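Local structure of guanine deaminase (Escherichia coli, 6OHB) at residues A[37-42]-A[51-56]; A[80-85]-A[325-330]; A[167-172]-A[216-221]. The protein catalyses the zinc-dependent hydrolytic deamination of guanine to xanthine and ammonia, the single step from guanine to xanthine in guanine degradation. All coordinates share one frame; numbering follows the deposited sequence.

Overall arrangement
From the N terminus, the chain first builds part of the small β domain beside the barrel. There contact 1 closes the short loop 43-50, the turn and return strand of the hairpin 38-43/46-50. Strand 73-84 then enters the barrel and opens contact 2, which closes 240 residues later when the loop after strand 321-324 reaches it, so the first and last barrel strands meet at the zinc. Contact 3 is nested inside that long loop and joins the end of strand 164-169 to helix 216-228. Contacts 2 and 3 approach to about 6 Å between nearest atoms; contact 1 stands apart, its centre about 35 Å from that of contact 2.

Contact 1. Residues A[37-42]-A[51-56]; sequences DGLLLI and GEWENG
The indole of Trp53 is met at the rim of its six-membered ring by Leu39, whose CB lies near the ring plane, 3.7 Å from Trp53 CE3. Leu39 CD1 reaches the next rim atom, Trp53 CZ3, at 3.8 Å. The second flat group, the Asp37 carboxylate, is turned 30° from the indole and comes in obliquely at the five-membered ring, with Asp37 OD2 3.9 Å from Trp53 CD1. Arg12 ties the two groups together, making a salt bridge to Asp37 OD1 and a cation-pi contact with the indole. Trp53 carries its CG opposite the main-chain nitrogen (chi1 171°), and chi2 -111° turns the six-membered ring to Leu39.

All this sits on the β domain that flanks the catalytic barrel in amidohydrolases, where strands 38-43 and 46-50 form an antiparallel hairpin. The ladder runs on past the second strand: Leu39 N donates to Gly51 O at 2.8 Å, and Gly51 N returns the bond to Leu39 O at 3.0 Å. Gly38 and Glu52 form the next, non-hydrogen-bonded pair. Beyond it Trp53 N reaches Asp37 O at 2.9 Å, where a short, weakly bonded helical turn (about 53-56) begins. A water accepts from Asp37 N and donates to Glu52 OE1, bridging 37-42 and 51-56 once more. Leu39 CD2 packs on the backbone of Gly56, 3.4 Å from its C atom.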
loop_
_atom_site.group_PDB
_atom_site.type_symbol
_atom_site.label_atom_id
_atom_site.label_comp_id
_atom_site.label_asym_id
_atom_site.label_seq_id
_atom_site.Cartn_x
_atom_site.Cartn_y
_atom_site.Cartn_z
ATOM N N ASP A 37 -9.001 -27.896 11.443
ATOM C CA ASP A 37 -10.344 -28.437 11.230
ATOM C C ASP A 37 -11.143 -28.171 12.502
ATOM O O ASP A 37 -11.253 -29.025 13.388
ATOM C CB ASP A 37 -10.289 -29.920 10.877
ATOM C CG ASP A 37 -11.641 -30.472 10.444
ATOM O OD1 ASP A 37 -12.520 -29.672 10.071
ATOM O OD2 ASP A 37 -11.822 -31.711 10.490
ATOM N N GLY A 38 -11.697 -26.967 12.591
ATOM C CA GLY A 38 -12.337 -26.493 13.797
ATOM C C GLY A 38 -13.816 -26.180 13.689
ATOM O O GLY A 38 -14.373 -26.040 12.591
ATOM N N LEU A 39 -14.442 -26.040 14.856
ATOM C CA LEU A 39 -15.868 -25.806 15.002
ATOM C C LEU A 39 -16.089 -24.694 16.013
ATOM O O LEU A 39 -15.504 -24.710 17.106
ATOM C CB LEU A 39 -16.595 -27.070 15.461
ATOM C CG LEU A 39 -18.027 -26.847 15.944
ATOM C CD1 LEU A 39 -18.892 -26.378 14.785
ATOM C CD2 LEU A 39 -18.588 -28.118 16.570
ATOM N N LEU A 40 -16.944 -23.745 15.636
ATOM C CA LEU A 40 -17.344 -22.614 16.459
ATOM C C LEU A 40 -18.855 -22.668 16.609
ATOM O O LEU A 40 -19.583 -22.566 15.616
ATOM C CB LEU A 40 -16.913 -21.290 15.822
ATOM C CG LEU A 40 -17.518 -20.036 16.460
ATOM C CD1 LEU A 40 -16.933 -19.811 17.846
ATOM C CD2 LEU A 40 -17.308 -18.814 15.572
ATOM N N LEU A 41 -19.320 -22.853 17.838
ATOM C CA LEU A 41 -20.735 -22.865 18.164
ATOM C C LEU A 41 -21.093 -21.556 18.851
ATOM O O LEU A 41 -20.435 -21.161 19.825
ATOM C CB LEU A 41 -21.083 -24.045 19.074
ATOM C CG LEU A 41 -21.062 -25.421 18.417
ATOM C CD1 LEU A 41 -21.289 -26.497 19.463
ATOM C CD2 LEU A 41 -22.110 -25.494 17.317
ATOM N N ILE A 42 -22.169 -20.938 18.369
ATOM C CA ILE A 42 -22.598 -19.597 18.735
ATOM C C ILE A 42 -23.992 -19.685 19.335
ATOM O O ILE A 42 -24.876 -20.341 18.770
ATOM C CB ILE A 42 -22.615 -18.670 17.499
ATOM C CG1 ILE A 42 -21.232 -18.590 16.862
ATOM C CG2 ILE A 42 -23.168 -17.293 17.846
ATOM C CD1 ILE A 42 -21.254 -17.905 15.510
ATOM N N GLY A 51 -13.499 -25.340 19.303
ATOM C CA GLY A 51 -12.423 -26.314 19.369
ATOM C C GLY A 51 -12.344 -27.170 18.123
ATOM O O GLY A 51 -12.762 -26.758 17.043
ATOM N N GLU A 52 -11.763 -28.356 18.292
ATOM C CA GLU A 52 -11.609 -29.288 17.181
ATOM C C GLU A 52 -12.963 -29.828 16.732
ATOM O O GLU A 52 -13.840 -30.122 17.553
ATOM C CB GLU A 52 -10.695 -30.451 17.579
ATOM C CG GLU A 52 -9.256 -30.055 17.869
ATOM C CD GLU A 52 -8.383 -30.084 16.629
ATOM O OE1 GLU A 52 -8.892 -30.454 15.546
ATOM O OE2 GLU A 52 -7.183 -29.748 16.741
ATOM N N TRP A 53 -13.116 -29.962 15.413
ATOM C CA TRP A 53 -14.365 -30.437 14.825
ATOM C C TRP A 53 -14.802 -31.773 15.424
ATOM O O TRP A 53 -15.965 -31.950 15.806
ATOM C CB TRP A 53 -14.198 -30.546 13.304
ATOM C CG TRP A 53 -15.334 -31.226 12.594
ATOM C CD1 TRP A 53 -15.301 -32.446 11.986
ATOM C CD2 TRP A 53 -16.666 -30.720 12.403
ATOM N NE1 TRP A 53 -16.525 -32.735 11.436
ATOM C CE2 TRP A 53 -17.382 -31.693 11.678
ATOM C CE3 TRP A 53 -17.323 -29.541 12.776
ATOM C CZ2 TRP A 53 -18.721 -31.528 11.322
ATOM C CZ3 TRP A 53 -18.656 -29.377 12.419
ATOM C CH2 TRP A 53 -19.339 -30.367 11.700
ATOM N N GLU A 54 -13.881 -32.735 15.511
ATOM C CA GLU A 54 -14.273 -34.042 16.024
ATOM C C GLU A 54 -14.587 -34.003 17.515
ATOM O O GLU A 54 -15.329 -34.867 17.996
ATOM C CB GLU A 54 -13.187 -35.082 15.736
ATOM C CG GLU A 54 -12.871 -35.289 14.245
ATOM C CD GLU A 54 -13.973 -36.008 13.466
ATOM O OE1 GLU A 54 -15.010 -36.367 14.061
ATOM O OE2 GLU A 54 -13.799 -36.223 12.248
ATOM N N ASN A 55 -14.066 -33.011 18.247
ATOM C CA ASN A 55 -14.359 -32.869 19.671
ATOM C C ASN A 55 -15.685 -32.173 19.956
ATOM O O ASN A 55 -16.140 -32.200 21.103
ATOM C CB ASN A 55 -13.245 -32.091 20.382
ATOM C CG ASN A 55 -11.967 -32.893 20.525
ATOM O OD1 ASN A 55 -11.987 -34.120 20.496
ATOM N ND2 ASN A 55 -10.845 -32.198 20.691
ATOM N N GLY A 56 -16.316 -31.547 18.968
ATOM C CA GLY A 56 -17.508 -30.777 19.263
ATOM C C GLY A 56 -18.698 -31.044 18.369
ATOM O O GLY A 56 -19.804 -30.586 18.666
HETATM O O HOH W 1 -7.600 -29.473 13.075
#

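Contact 2. Residues A[80-85]-A[325-330]; sequences DTHIHY and GTDIGA. With ZN (zinc ion), chain E.
His82 and Asp327 lie side by side and point the same way, the imidazole turned 66° from the carboxylate, and both end on the zinc ion. His82 has CG opposite the main-chain nitrogen (chi1 179°), which carries NE2 out to the metal at 2.0 Å, while Asp327 grips it with both oxygens, OD1 and OD2 each 2.2 Å from the zinc. His84 crosses Asp327 obliquely, its ring nearly coplanar with the carboxylate, and its NE2 is 1.9 Å from the zinc; the model is too tight here for finer detail. His237 completes the protein ligands; a hydrogen bond between His235 and ND1 of His82, with the zinc at NE2, probably holds that ring's rotation.

Earlier on the strand, well away from the metal, Asp80 crosses Thr326 at about a right angle. Asp80 OD1 takes the Thr326 N-H at 3.1 Å, out of the carboxylate plane, and OD2 takes the Thr326 hydroxyl on its syn lone pair. An alanine here has neither oxygen, which would probably leave the Thr326 N-H and hydroxyl without these mates and the backbone into Asp327 less firmly placed. Asp327 N also donates to His82 O at 3.1 Å. Ile83 and Ile328 run alongside, tightly packed where Ile83 CG1 meets Ile328 CB at 3.5 Å.

The His-X-His pair ending the first barrel strand and the aspartate after the last are the metal-site signature of the amidohydrolase superfamily.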
loop_
_atom_site.group_PDB
_atom_site.type_symbol
_atom_site.label_atom_id
_atom_site.label_comp_id
_atom_site.label_asym_id
_atom_site.label_seq_id
_atom_site.Cartn_x
_atom_site.Cartn_y
_atom_site.Cartn_z
ATOM N N ASP A 80 -10.217 -1.403 15.014
ATOM C CA ASP A 80 -9.665 -0.169 14.461
ATOM C C ASP A 80 -9.722 0.910 15.539
ATOM O O ASP A 80 -10.803 1.414 15.859
ATOM C CB ASP A 80 -10.467 0.246 13.228
ATOM C CG ASP A 80 -9.757 1.289 12.380
ATOM O OD1 ASP A 80 -8.936 2.064 12.922
ATOM O OD2 ASP A 80 -10.037 1.332 11.163
ATOM N N THR A 81 -8.561 1.302 16.065
ATOM C CA THR A 81 -8.535 2.130 17.268
ATOM C C THR A 81 -8.510 3.637 17.012
ATOM O O THR A 81 -8.476 4.400 17.984
ATOM C CB THR A 81 -7.339 1.752 18.150
ATOM O OG1 THR A 81 -6.113 1.969 17.438
ATOM C CG2 THR A 81 -7.433 0.291 18.592
ATOM N N HIS A 82 -8.554 4.095 15.759
ATOM C CA HIS A 82 -8.699 5.530 15.484
ATOM C C HIS A 82 -9.153 5.705 14.041
ATOM O O HIS A 82 -8.398 5.399 13.113
ATOM C CB HIS A 82 -7.397 6.292 15.743
ATOM C CG HIS A 82 -7.486 7.760 15.453
ATOM N ND1 HIS A 82 -8.191 8.638 16.248
ATOM C CD2 HIS A 82 -6.964 8.502 14.447
ATOM C CE1 HIS A 82 -8.095 9.858 15.750
ATOM N NE2 HIS A 82 -7.354 9.803 14.657
ATOM N N ILE A 83 -10.372 6.200 13.858
ATOM C CA ILE A 83 -10.918 6.435 12.527
ATOM C C ILE A 83 -11.917 7.582 12.627
ATOM O O ILE A 83 -12.622 7.719 13.630
ATOM C CB ILE A 83 -11.538 5.140 11.950
ATOM C CG1 ILE A 83 -12.073 5.370 10.535
ATOM C CG2 ILE A 83 -12.608 4.573 12.884
ATOM C CD1 ILE A 83 -12.484 4.093 9.825
ATOM N N HIS A 84 -11.944 8.428 11.598
ATOM C CA HIS A 84 -12.819 9.599 11.543
ATOM C C HIS A 84 -14.013 9.273 10.638
ATOM O O HIS A 84 -13.847 9.074 9.430
ATOM C CB HIS A 84 -12.053 10.831 11.040
ATOM C CG HIS A 84 -10.934 11.300 11.936
ATOM N ND1 HIS A 84 -11.034 12.427 12.726
ATOM C CD2 HIS A 84 -9.671 10.843 12.105
ATOM C CE1 HIS A 84 -9.897 12.620 13.371
ATOM N NE2 HIS A 84 -9.058 11.667 13.019
ATOM N N TYR A 85 -15.212 9.189 11.230
ATOM C CA TYR A 85 -16.431 8.928 10.458
ATOM C C TYR A 85 -16.716 9.951 9.355
ATOM O O TYR A 85 -16.994 9.532 8.218
ATOM C CB TYR A 85 -17.609 8.788 11.437
ATOM C CG TYR A 85 -18.954 9.343 10.997
ATOM C CD1 TYR A 85 -19.631 8.824 9.893
ATOM C CD2 TYR A 85 -19.568 10.368 11.714
ATOM C CE1 TYR A 85 -20.861 9.328 9.504
ATOM C CE2 TYR A 85 -20.803 10.876 11.333
ATOM C CZ TYR A 85 -21.443 10.353 10.229
ATOM O OH TYR A 85 -22.670 10.859 9.850
ATOM N N GLY A 325 -4.780 2.018 14.090
ATOM C CA GLY A 325 -5.841 2.852 13.557
ATOM C C GLY A 325 -5.560 3.211 12.112
ATOM O O GLY A 325 -4.413 3.249 11.670
ATOM N N THR A 326 -6.634 3.428 11.359
ATOM C CA THR A 326 -6.515 3.825 9.955
ATOM C C THR A 326 -6.373 5.337 9.688
ATOM O O THR A 326 -5.833 5.688 8.627
ATOM C CB THR A 326 -7.707 3.289 9.148
ATOM O OG1 THR A 326 -8.933 3.774 9.704
ATOM C CG2 THR A 326 -7.719 1.769 9.138
ATOM N N ASP A 327 -6.764 6.213 10.632
ATOM C CA ASP A 327 -7.058 7.650 10.409
ATOM C C ASP A 327 -7.699 7.850 9.050
ATOM O O ASP A 327 -7.250 8.667 8.250
ATOM C CB ASP A 327 -5.867 8.617 10.629
ATOM C CG ASP A 327 -6.314 9.871 11.478
ATOM O OD1 ASP A 327 -7.489 10.048 11.638
ATOM O OD2 ASP A 327 -5.648 10.754 12.002
ATOM N N ILE A 328 -8.749 7.060 8.786
ATOM C CA ILE A 328 -9.507 7.274 7.559
ATOM C C ILE A 328 -9.901 8.735 7.501
ATOM O O ILE A 328 -10.211 9.346 8.527
ATOM C CB ILE A 328 -10.716 6.324 7.466
ATOM C CG1 ILE A 328 -10.298 5.021 6.795
ATOM C CG2 ILE A 328 -11.878 6.956 6.714
ATOM C CD1 ILE A 328 -10.032 5.218 5.302
ATOM N N GLY A 329 -9.872 9.297 6.295
ATOM C CA GLY A 329 -9.717 10.720 6.096
ATOM C C GLY A 329 -8.322 10.963 5.546
ATOM O O GLY A 329 -8.122 10.984 4.327
ATOM N N ALA A 330 -7.344 11.135 6.444
ATOM C CA ALA A 330 -5.958 11.274 6.011
ATOM C C ALA A 330 -5.427 9.948 5.491
ATOM O O ALA A 330 -4.665 9.911 4.518
ATOM C CB ALA A 330 -5.086 11.798 7.152
HETATM ZN ZN ZN E . -7.220 11.338 13.369
#

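Contact 3. Residues A[167-172]-A[216-221]; sequences KVMMDR and PEQMAM
Gln218 stacks its amide on the carboxylate of Asp171, the two side chains arriving from opposite directions with their planes 28° apart. Asp171 OD1 and Gln218 OE1, 3.5 Å apart, are both acceptors and do not bond. Asp171 has CG between its backbone N and carbonyl carbon (chi1 68°), which puts the carboxylate over the start of helix 216-228.

Apolar contact comes from Met169, whose chain bends at chi3 to bring CE to 3.6 Å from Gln218 CG.

Arg172, extended from CG to NE, crosses Pro216 at about a right angle in van der Waals contact, NH1 3.7 Å from Pro216 CD; its NE is bonded to Pro212 O.

Clear hydrogen bonds run from Gln218 NE2 to Asp180 OD1, and join Gln218 OE1 to Ser214 OG and Asp171 OD2 to Ser215 OG. Met170 N bonds Asp180; its side chain points away from the helix and touches Arg209, which probably binds substrate.

The end of strand 164-169 and the loop after it thus meet helix 216-228 through groups oriented by their neighbours. Ser214, Ser215 and Asp180 hold the stacked pair, and the nearby N-terminal end of the helix probably helps stabilise the negative charge of Asp171.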
loop_
_atom_site.group_PDB
_atom_site.type_symbol
_atom_site.label_atom_id
_atom_site.label_comp_id
_atom_site.label_asym_id
_atom_site.label_seq_id
_atom_site.Cartn_x
_atom_site.Cartn_y
_atom_site.Cartn_z
ATOM N N LYS A 167 -18.910 12.759 20.297
ATOM C CA LYS A 167 -18.955 14.056 19.636
ATOM C C LYS A 167 -17.628 14.788 19.793
ATOM O O LYS A 167 -17.025 14.788 20.869
ATOM C CB LYS A 167 -20.091 14.897 20.212
ATOM C CG LYS A 167 -20.167 16.310 19.681
ATOM C CD LYS A 167 -20.988 17.189 20.609
ATOM C CE LYS A 167 -20.151 18.320 21.181
ATOM N NZ LYS A 167 -19.667 19.241 20.122
ATOM N N VAL A 168 -17.179 15.423 18.710
ATOM C CA VAL A 168 -15.948 16.201 18.753
ATOM C C VAL A 168 -16.176 17.461 19.577
ATOM O O VAL A 168 -17.181 18.162 19.405
ATOM C CB VAL A 168 -15.479 16.550 17.333
ATOM C CG1 VAL A 168 -14.247 17.442 17.388
ATOM C CG2 VAL A 168 -15.190 15.293 16.536
ATOM N N MET A 169 -15.264 17.729 20.508
ATOM C CA MET A 169 -15.271 18.957 21.292
ATOM C C MET A 169 -14.187 19.881 20.752
ATOM O O MET A 169 -12.999 19.544 20.811
ATOM C CB MET A 169 -15.045 18.645 22.773
ATOM C CG MET A 169 -16.044 17.649 23.354
ATOM S SD MET A 169 -15.682 17.155 25.056
ATOM C CE MET A 169 -15.119 18.700 25.754
ATOM N N MET A 170 -14.593 21.040 20.233
ATOM C CA MET A 170 -13.645 22.024 19.706
ATOM C C MET A 170 -14.307 23.396 19.686
ATOM O O MET A 170 -15.308 23.589 18.988
ATOM C CB MET A 170 -13.163 21.625 18.308
ATOM C CG MET A 170 -14.263 21.156 17.368
ATOM S SD MET A 170 -13.657 20.738 15.720
ATOM C CE MET A 170 -12.501 22.071 15.445
ATOM N N ASP A 171 -13.750 24.352 20.438
ATOM C CA ASP A 171 -14.364 25.672 20.566
ATOM C C ASP A 171 -13.472 26.823 20.106
ATOM O O ASP A 171 -13.866 27.985 20.261
ATOM C CB ASP A 171 -14.824 25.913 22.011
ATOM C CG ASP A 171 -13.672 26.031 22.994
ATOM O OD1 ASP A 171 -12.543 25.614 22.659
ATOM O OD2 ASP A 171 -13.902 26.537 24.114
ATOM N N ARG A 172 -12.293 26.549 19.548
ATOM C CA ARG A 172 -11.423 27.628 19.100
ATOM C C ARG A 172 -10.516 27.141 17.975
ATOM O O ARG A 172 -10.378 25.938 17.739
ATOM C CB ARG A 172 -10.588 28.189 20.259
ATOM C CG ARG A 172 -9.444 27.297 20.695
ATOM C CD ARG A 172 -8.697 27.907 21.868
ATOM N NE ARG A 172 -7.622 27.042 22.341
ATOM C CZ ARG A 172 -6.832 27.325 23.375
ATOM N NH1 ARG A 172 -6.995 28.455 24.048
ATOM N NH2 ARG A 172 -5.880 26.476 23.735
ATOM N N PRO A 216 -9.102 26.345 27.600
ATOM C CA PRO A 216 -9.049 25.791 28.965
ATOM C C PRO A 216 -10.424 25.506 29.552
ATOM O O PRO A 216 -10.581 24.527 30.296
ATOM C CB PRO A 216 -8.300 26.875 29.752
ATOM C CG PRO A 216 -7.434 27.543 28.719
ATOM C CD PRO A 216 -8.235 27.526 27.441
ATOM N N GLU A 217 -11.431 26.316 29.213
ATOM C CA GLU A 217 -12.790 26.060 29.684
ATOM C C GLU A 217 -13.323 24.739 29.146
ATOM O O GLU A 217 -13.911 23.942 29.889
ATOM C CB GLU A 217 -13.710 27.213 29.274
ATOM C CG GLU A 217 -13.608 28.432 30.170
ATOM C CD GLU A 217 -12.250 29.103 30.086
ATOM O OE1 GLU A 217 -11.907 29.630 29.004
ATOM O OE2 GLU A 217 -11.518 29.082 31.099
ATOM N N GLN A 218 -13.119 24.483 27.852
ATOM C CA GLN A 218 -13.591 23.232 27.272
ATOM C C GLN A 218 -12.817 22.035 27.813
ATOM O O GLN A 218 -13.395 20.962 28.020
ATOM C CB GLN A 218 -13.495 23.291 25.750
ATOM C CG GLN A 218 -14.185 22.132 25.064
ATOM C CD GLN A 218 -14.308 22.336 23.575
ATOM O OE1 GLN A 218 -13.319 22.247 22.844
ATOM N NE2 GLN A 218 -15.524 22.605 23.110
ATOM N N MET A 219 -11.508 22.189 28.032
ATOM C CA MET A 219 -10.742 21.109 28.646
ATOM C C MET A 219 -11.275 20.797 30.039
ATOM O O MET A 219 -11.362 19.624 30.434
ATOM C CB MET A 219 -9.256 21.472 28.696
ATOM C CG MET A 219 -8.571 21.555 27.328
ATOM S SD MET A 219 -8.377 19.984 26.435
ATOM C CE MET A 219 -7.357 19.045 27.570
ATOM N N ALA A 220 -11.665 21.834 30.791
ATOM C CA ALA A 220 -12.274 21.606 32.100
ATOM C C ALA A 220 -13.615 20.892 31.976
ATOM O O ALA A 220 -13.939 20.022 32.795
ATOM C CB ALA A 220 -12.441 22.932 32.845
ATOM N N MET A 221 -14.405 21.232 30.951
ATOM C CA MET A 221 -15.674 20.530 30.746
ATOM C C MET A 221 -15.451 19.056 30.409
ATOM O O MET A 221 -16.196 18.184 30.875
ATOM C CB MET A 221 -16.490 21.214 29.646
ATOM C CG MET A 221 -17.032 22.585 30.028
ATOM S SD MET A 221 -17.990 22.571 31.557
ATOM C CE MET A 221 -19.473 23.445 31.061
#